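Local atomic coordinates of neutral proteinase inhibitor ScNPI (Streptomyces caespitosus, PDB entry 4HWX), a protein that probably inhibits peptidases of two classes, serine and metallopeptidases, as a homodimeric member of the Streptomyces subtilisin inhibitor family. Residues 49-61 with 85-97. Sequence-based numbering, arbitrary orientation.
Sequences ALNATDGELNRLL and LNGRRVAWKHTFS. With ACT (acetate ion), chain E.
Leu57, Leu61 and Leu50 pack onto Trp92, His94, Phe96 and Leu85, setting the end of helix 43-52 against Leu85 and Asn86 of the turn, and 57-61 along strand 88-96 in the antiparallel sheet of the Streptomyces subtilisin inhibitor fold. Apolar contacts run from Leu85 to Phe96. Leu57 sets CB over one face of the Trp92 indole, 3.6 Å from the centroid of its five-membered ring, a CH-pi contact, while its CD2 meets Val90 CG1 tip to tip. With CG anti to the backbone N (chi1 180°), the indole of Trp92 projects from the strand under the turn, and Leu61 CD1 lies at its edge, 3.7 Å from CZ2. The other methyl, Leu61 CD2, sits over the centre of the His94 ring and also touches Phe96 CE1. Near the hairpin turn 85-88, Leu85 CD1 lies 4.1 Å from Leu50 CB.

Polar bonds join the segments at the turn and beside the indole. Asn86 ND2 donates a nearly straight bond to Asn51 OD1 (2.9 Å), the two amides turned only 17° apart. Arg88, poorly ordered, adds two weak bonds to Asp54 O, its guanidinium face lying over Gly55 CA. Trp92 NE1 gives its N-H to Asn58 OD1 at 2.9 Å; the oxygen lies in the indole plane, but the donor stands above the carbonyl plane. On the sheet's other side, Arg89 makes a salt bridge to Asp82 of the second subunit. A water donates to Asn58 OD1 and Lys93 O and bonds His94 ND1, while His94 NE2 donates to OXT of an acetate ion, probably from the crystallisation liquor, at 2.9 Å, almost linearly (176°).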
loop_
_atom_site.group_PDB
_atom_site.type_symbol
_atom_site.label_atom_id
_atom_site.label_comp_id
_atom_site.label_asym_id
_atom_site.label_seq_id
_atom_site.Cartn_x
_atom_site.Cartn_y
_atom_site.Cartn_z
ATOM N N ALA A 49 -4.963 2.294 -16.361
ATOM C CA ALA A 49 -4.416 3.649 -16.165
ATOM C C ALA A 49 -3.004 3.584 -15.568
ATOM O O ALA A 49 -2.102 4.259 -16.076
ATOM C CB ALA A 49 -5.336 4.480 -15.284
ATOM N N LEU A 50 -2.787 2.689 -14.582
ATOM C CA LEU A 50 -1.458 2.479 -13.972
ATOM C C LEU A 50 -0.469 1.929 -14.988
ATOM O O LEU A 50 0.658 2.425 -15.103
ATOM C CB LEU A 50 -1.565 1.519 -12.775
ATOM C CG LEU A 50 -2.219 2.082 -11.532
ATOM C CD1 LEU A 50 -2.313 1.003 -10.464
ATOM C CD2 LEU A 50 -1.463 3.314 -11.019
ATOM N N ASN A 51 -0.902 0.932 -15.769
ATOM C CA ASN A 51 -0.051 0.359 -16.809
ATOM C C ASN A 51 0.325 1.402 -17.865
ATOM O O ASN A 51 1.457 1.386 -18.345
ATOM C CB ASN A 51 -0.731 -0.860 -17.449
ATOM C CG ASN A 51 -0.642 -2.105 -16.595
ATOM O OD1 ASN A 51 0.283 -2.282 -15.792
ATOM N ND2 ASN A 51 -1.609 -2.999 -16.742
ATOM N N ALA A 52 -0.579 2.340 -18.184
ATOM C CA ALA A 52 -0.314 3.377 -19.193
ATOM C C ALA A 52 0.828 4.351 -18.794
ATOM O O ALA A 52 1.399 4.992 -19.677
ATOM C CB ALA A 52 -1.582 4.165 -19.491
ATOM N N THR A 53 1.145 4.470 -17.485
ATOM C CA THR A 53 2.195 5.379 -16.993
ATOM C C THR A 53 3.596 4.794 -17.194
ATOM O O THR A 53 4.582 5.526 -17.065
ATOM C CB THR A 53 2.007 5.703 -15.497
ATOM O OG1 THR A 53 2.328 4.555 -14.700
ATOM C CG2 THR A 53 0.613 6.237 -15.174
ATOM N N ASP A 54 3.671 3.458 -17.406
ATOM C CA ASP A 54 4.897 2.662 -17.526
ATOM C C ASP A 54 5.742 2.781 -16.216
ATOM O O ASP A 54 6.972 2.833 -16.266
ATOM C CB ASP A 54 5.699 3.076 -18.783
ATOM C CG ASP A 54 6.714 2.058 -19.268
ATOM O OD1 ASP A 54 6.454 0.840 -19.126
ATOM O OD2 ASP A 54 7.754 2.477 -19.816
ATOM N N GLY A 55 5.061 2.861 -15.071
ATOM C CA GLY A 55 5.683 2.964 -13.751
ATOM C C GLY A 55 6.019 4.357 -13.242
ATOM O O GLY A 55 6.487 4.495 -12.108
ATOM N N GLU A 56 5.829 5.405 -14.078
ATOM C CA GLU A 56 6.112 6.777 -13.657
ATOM C C GLU A 56 4.773 7.444 -13.347
ATOM O O GLU A 56 4.115 7.984 -14.239
ATOM C CB GLU A 56 6.948 7.545 -14.713
ATOM C CG GLU A 56 7.254 8.994 -14.323
ATOM C CD GLU A 56 7.743 9.205 -12.898
ATOM O OE1 GLU A 56 6.924 9.584 -12.020
ATOM O OE2 GLU A 56 8.944 8.937 -12.657
ATOM N N LEU A 57 4.361 7.385 -12.068
ATOM C CA LEU A 57 3.055 7.873 -11.634
ATOM C C LEU A 57 2.861 9.378 -11.767
ATOM O O LEU A 57 1.719 9.821 -11.689
ATOM C CB LEU A 57 2.704 7.393 -10.219
ATOM C CG LEU A 57 2.049 5.996 -10.186
ATOM C CD1 LEU A 57 2.997 4.894 -10.688
ATOM C CD2 LEU A 57 1.591 5.646 -8.787
ATOM N N ASN A 58 3.909 10.157 -12.087
ATOM C CA ASN A 58 3.693 11.586 -12.385
ATOM C C ASN A 58 2.837 11.711 -13.666
ATOM O O ASN A 58 2.212 12.743 -13.889
ATOM C CB ASN A 58 5.023 12.329 -12.569
ATOM C CG ASN A 58 5.692 12.729 -11.286
ATOM O OD1 ASN A 58 5.103 12.701 -10.204
ATOM N ND2 ASN A 58 6.950 13.123 -11.391
ATOM N N ARG A 59 2.824 10.646 -14.501
ATOM C CA ARG A 59 2.033 10.572 -15.737
ATOM C C ARG A 59 0.525 10.445 -15.443
ATOM O O ARG A 59 -0.267 10.568 -16.375
ATOM C CB ARG A 59 2.516 9.433 -16.661
ATOM C CG ARG A 59 3.872 9.757 -17.267
ATOM C CD ARG A 59 4.460 8.658 -18.125
ATOM N NE ARG A 59 5.847 8.988 -18.453
ATOM C CZ ARG A 59 6.790 8.112 -18.789
ATOM N NH1 ARG A 59 6.508 6.816 -18.861
ATOM N NH2 ARG A 59 8.021 8.523 -19.052
ATOM N N LEU A 60 0.122 10.237 -14.159
ATOM C CA LEU A 60 -1.302 10.225 -13.762
ATOM C C LEU A 60 -1.856 11.666 -13.820
ATOM O O LEU A 60 -3.057 11.861 -13.938
ATOM C CB LEU A 60 -1.513 9.630 -12.348
ATOM C CG LEU A 60 -1.243 8.126 -12.165
ATOM C CD1 LEU A 60 -1.421 7.713 -10.730
ATOM C CD2 LEU A 60 -2.138 7.277 -13.052
ATOM N N LEU A 61 -0.967 12.668 -13.708
ATOM C CA LEU A 61 -1.346 14.071 -13.785
ATOM C C LEU A 61 -1.348 14.467 -15.244
ATOM O O LEU A 61 -0.505 13.990 -16.005
ATOM C CB LEU A 61 -0.396 14.967 -12.965
ATOM C CG LEU A 61 -0.611 14.985 -11.449
ATOM C CD1 LEU A 61 0.073 13.840 -10.799
ATOM C CD2 LEU A 61 -0.036 16.244 -10.848
ATOM N N LEU A 85 3.985 -2.551 -8.577
ATOM C CA LEU A 85 3.388 -2.446 -9.895
ATOM C C LEU A 85 4.287 -3.158 -10.879
ATOM O O LEU A 85 5.426 -2.723 -11.096
ATOM C CB LEU A 85 3.170 -0.966 -10.287
ATOM C CG LEU A 85 2.611 -0.664 -11.709
ATOM C CD1 LEU A 85 1.253 -1.350 -11.944
ATOM C CD2 LEU A 85 2.454 0.846 -11.928
ATOM N N ASN A 86 3.782 -4.267 -11.457
ATOM C CA ASN A 86 4.494 -5.109 -12.421
ATOM C C ASN A 86 5.901 -5.472 -11.876
ATOM O O ASN A 86 6.896 -5.352 -12.586
ATOM C CB ASN A 86 4.546 -4.439 -13.818
ATOM C CG ASN A 86 3.174 -4.193 -14.413
ATOM O OD1 ASN A 86 2.280 -5.056 -14.377
ATOM N ND2 ASN A 86 2.968 -3.004 -14.968
ATOM N N GLY A 87 5.947 -5.855 -10.592
ATOM C CA GLY A 87 7.167 -6.257 -9.902
ATOM C C GLY A 87 8.020 -5.163 -9.292
ATOM O O GLY A 87 8.951 -5.486 -8.563
ATOM N N ARG A 88 7.751 -3.875 -9.578
ATOM C CA ARG A 88 8.573 -2.809 -8.983
ATOM C C ARG A 88 7.841 -2.090 -7.872
ATOM O O ARG A 88 6.678 -1.722 -8.021
ATOM C CB ARG A 88 9.139 -1.783 -9.980
ATOM C CG ARG A 88 8.274 -1.395 -11.162
ATOM C CD ARG A 88 9.108 -1.351 -12.440
ATOM N NE ARG A 88 9.524 0.010 -12.790
ATOM C CZ ARG A 88 9.129 0.664 -13.880
ATOM N NH1 ARG A 88 8.315 0.084 -14.754
ATOM N NH2 ARG A 88 9.551 1.901 -14.107
ATOM N N ARG A 89 8.548 -1.908 -6.754
ATOM C CA ARG A 89 8.079 -1.223 -5.550
ATOM C C ARG A 89 7.730 0.224 -5.925
ATOM O O ARG A 89 8.475 0.870 -6.669
ATOM C CB ARG A 89 9.170 -1.299 -4.456
ATOM C CG ARG A 89 8.720 -0.849 -3.061
ATOM C CD ARG A 89 8.400 -2.008 -2.117
ATOM N NE ARG A 89 6.979 -2.032 -1.771
ATOM C CZ ARG A 89 6.425 -1.345 -0.773
ATOM N NH1 ARG A 89 7.177 -0.607 0.037
ATOM N NH2 ARG A 89 5.117 -1.407 -0.565
ATOM N N VAL A 90 6.562 0.692 -5.469
ATOM C CA VAL A 90 6.036 2.034 -5.740
ATOM C C VAL A 90 5.792 2.743 -4.395
ATOM O O VAL A 90 5.184 2.165 -3.519
ATOM C CB VAL A 90 4.732 1.978 -6.606
ATOM C CG1 VAL A 90 4.056 3.358 -6.712
ATOM C CG2 VAL A 90 5.008 1.404 -8.001
ATOM N N ALA A 91 6.272 3.979 -4.262
ATOM C CA ALA A 91 6.102 4.882 -3.121
ATOM C C ALA A 91 6.051 6.259 -3.729
ATOM O O ALA A 91 7.090 6.818 -4.102
ATOM C CB ALA A 91 7.255 4.728 -2.125
ATOM N N TRP A 92 4.827 6.731 -4.003
ATOM C CA TRP A 92 4.617 7.990 -4.717
ATOM C C TRP A 92 3.613 8.868 -3.995
ATOM O O TRP A 92 2.676 8.371 -3.368
ATOM C CB TRP A 92 4.136 7.699 -6.155
ATOM C CG TRP A 92 3.865 8.906 -7.021
ATOM C CD1 TRP A 92 4.767 9.575 -7.801
ATOM C CD2 TRP A 92 2.597 9.545 -7.234
ATOM N NE1 TRP A 92 4.145 10.594 -8.481
ATOM C CE2 TRP A 92 2.808 10.596 -8.158
ATOM C CE3 TRP A 92 1.290 9.304 -6.771
ATOM C CZ2 TRP A 92 1.770 11.425 -8.598
ATOM C CZ3 TRP A 92 0.255 10.102 -7.238
ATOM C CH2 TRP A 92 0.498 11.146 -8.148
ATOM N N LYS A 93 3.821 10.186 -4.085
ATOM C CA LYS A 93 2.880 11.153 -3.536
ATOM C C LYS A 93 2.908 12.445 -4.358
ATOM O O LYS A 93 3.868 12.706 -5.087
ATOM C CB LYS A 93 3.131 11.438 -2.042
ATOM C CG LYS A 93 4.446 12.156 -1.736
ATOM C CD LYS A 93 4.596 12.411 -0.238
ATOM C CE LYS A 93 5.950 12.984 0.111
ATOM N NZ LYS A 93 6.146 13.096 1.584
ATOM N N HIS A 94 1.846 13.238 -4.236
ATOM C CA HIS A 94 1.731 14.556 -4.872
ATOM C C HIS A 94 0.783 15.388 -4.064
ATOM O O HIS A 94 -0.300 14.910 -3.737
ATOM C CB HIS A 94 1.268 14.484 -6.343
ATOM C CG HIS A 94 1.427 15.791 -7.059
ATOM N ND1 HIS A 94 2.583 16.092 -7.772
ATOM C CD2 HIS A 94 0.594 16.864 -7.106
ATOM C CE1 HIS A 94 2.398 17.313 -8.258
ATOM N NE2 HIS A 94 1.221 17.820 -7.884
ATOM N N THR A 95 1.196 16.621 -3.729
ATOM C CA THR A 95 0.400 17.592 -2.958
ATOM C C THR A 95 -0.179 18.650 -3.903
ATOM O O THR A 95 0.555 19.239 -4.694
ATOM C CB THR A 95 1.247 18.247 -1.851
ATOM O OG1 THR A 95 1.763 17.224 -1.005
ATOM C CG2 THR A 95 0.444 19.243 -0.994
ATOM N N PHE A 96 -1.494 18.854 -3.831
ATOM C CA PHE A 96 -2.204 19.868 -4.604
ATOM C C PHE A 96 -2.586 21.047 -3.681
ATOM O O PHE A 96 -2.811 20.831 -2.491
ATOM C CB PHE A 96 -3.453 19.265 -5.266
ATOM C CG PHE A 96 -3.170 18.149 -6.246
ATOM C CD1 PHE A 96 -2.819 18.431 -7.568
ATOM C CD2 PHE A 96 -3.283 16.814 -5.859
ATOM C CE1 PHE A 96 -2.564 17.397 -8.477
ATOM C CE2 PHE A 96 -3.057 15.776 -6.781
ATOM C CZ PHE A 96 -2.698 16.075 -8.082
ATOM N N SER A 97 -2.697 22.280 -4.247
ATOM C CA SER A 97 -3.054 23.535 -3.542
ATOM C C SER A 97 -4.368 23.395 -2.763
ATOM O O SER A 97 -4.475 23.895 -1.649
ATOM C CB SER A 97 -3.203 24.675 -4.558
ATOM O OG SER A 97 -2.023 24.857 -5.317
HETATM C C ACT E . 0.402 20.819 -9.601
HETATM O O ACT E . 0.719 22.011 -9.807
HETATM O OXT ACT E . 0.069 20.457 -8.478
HETATM C CH3 ACT E . 0.449 19.826 -10.736
HETATM O O HOH W 1 4.512 14.107 -7.492
#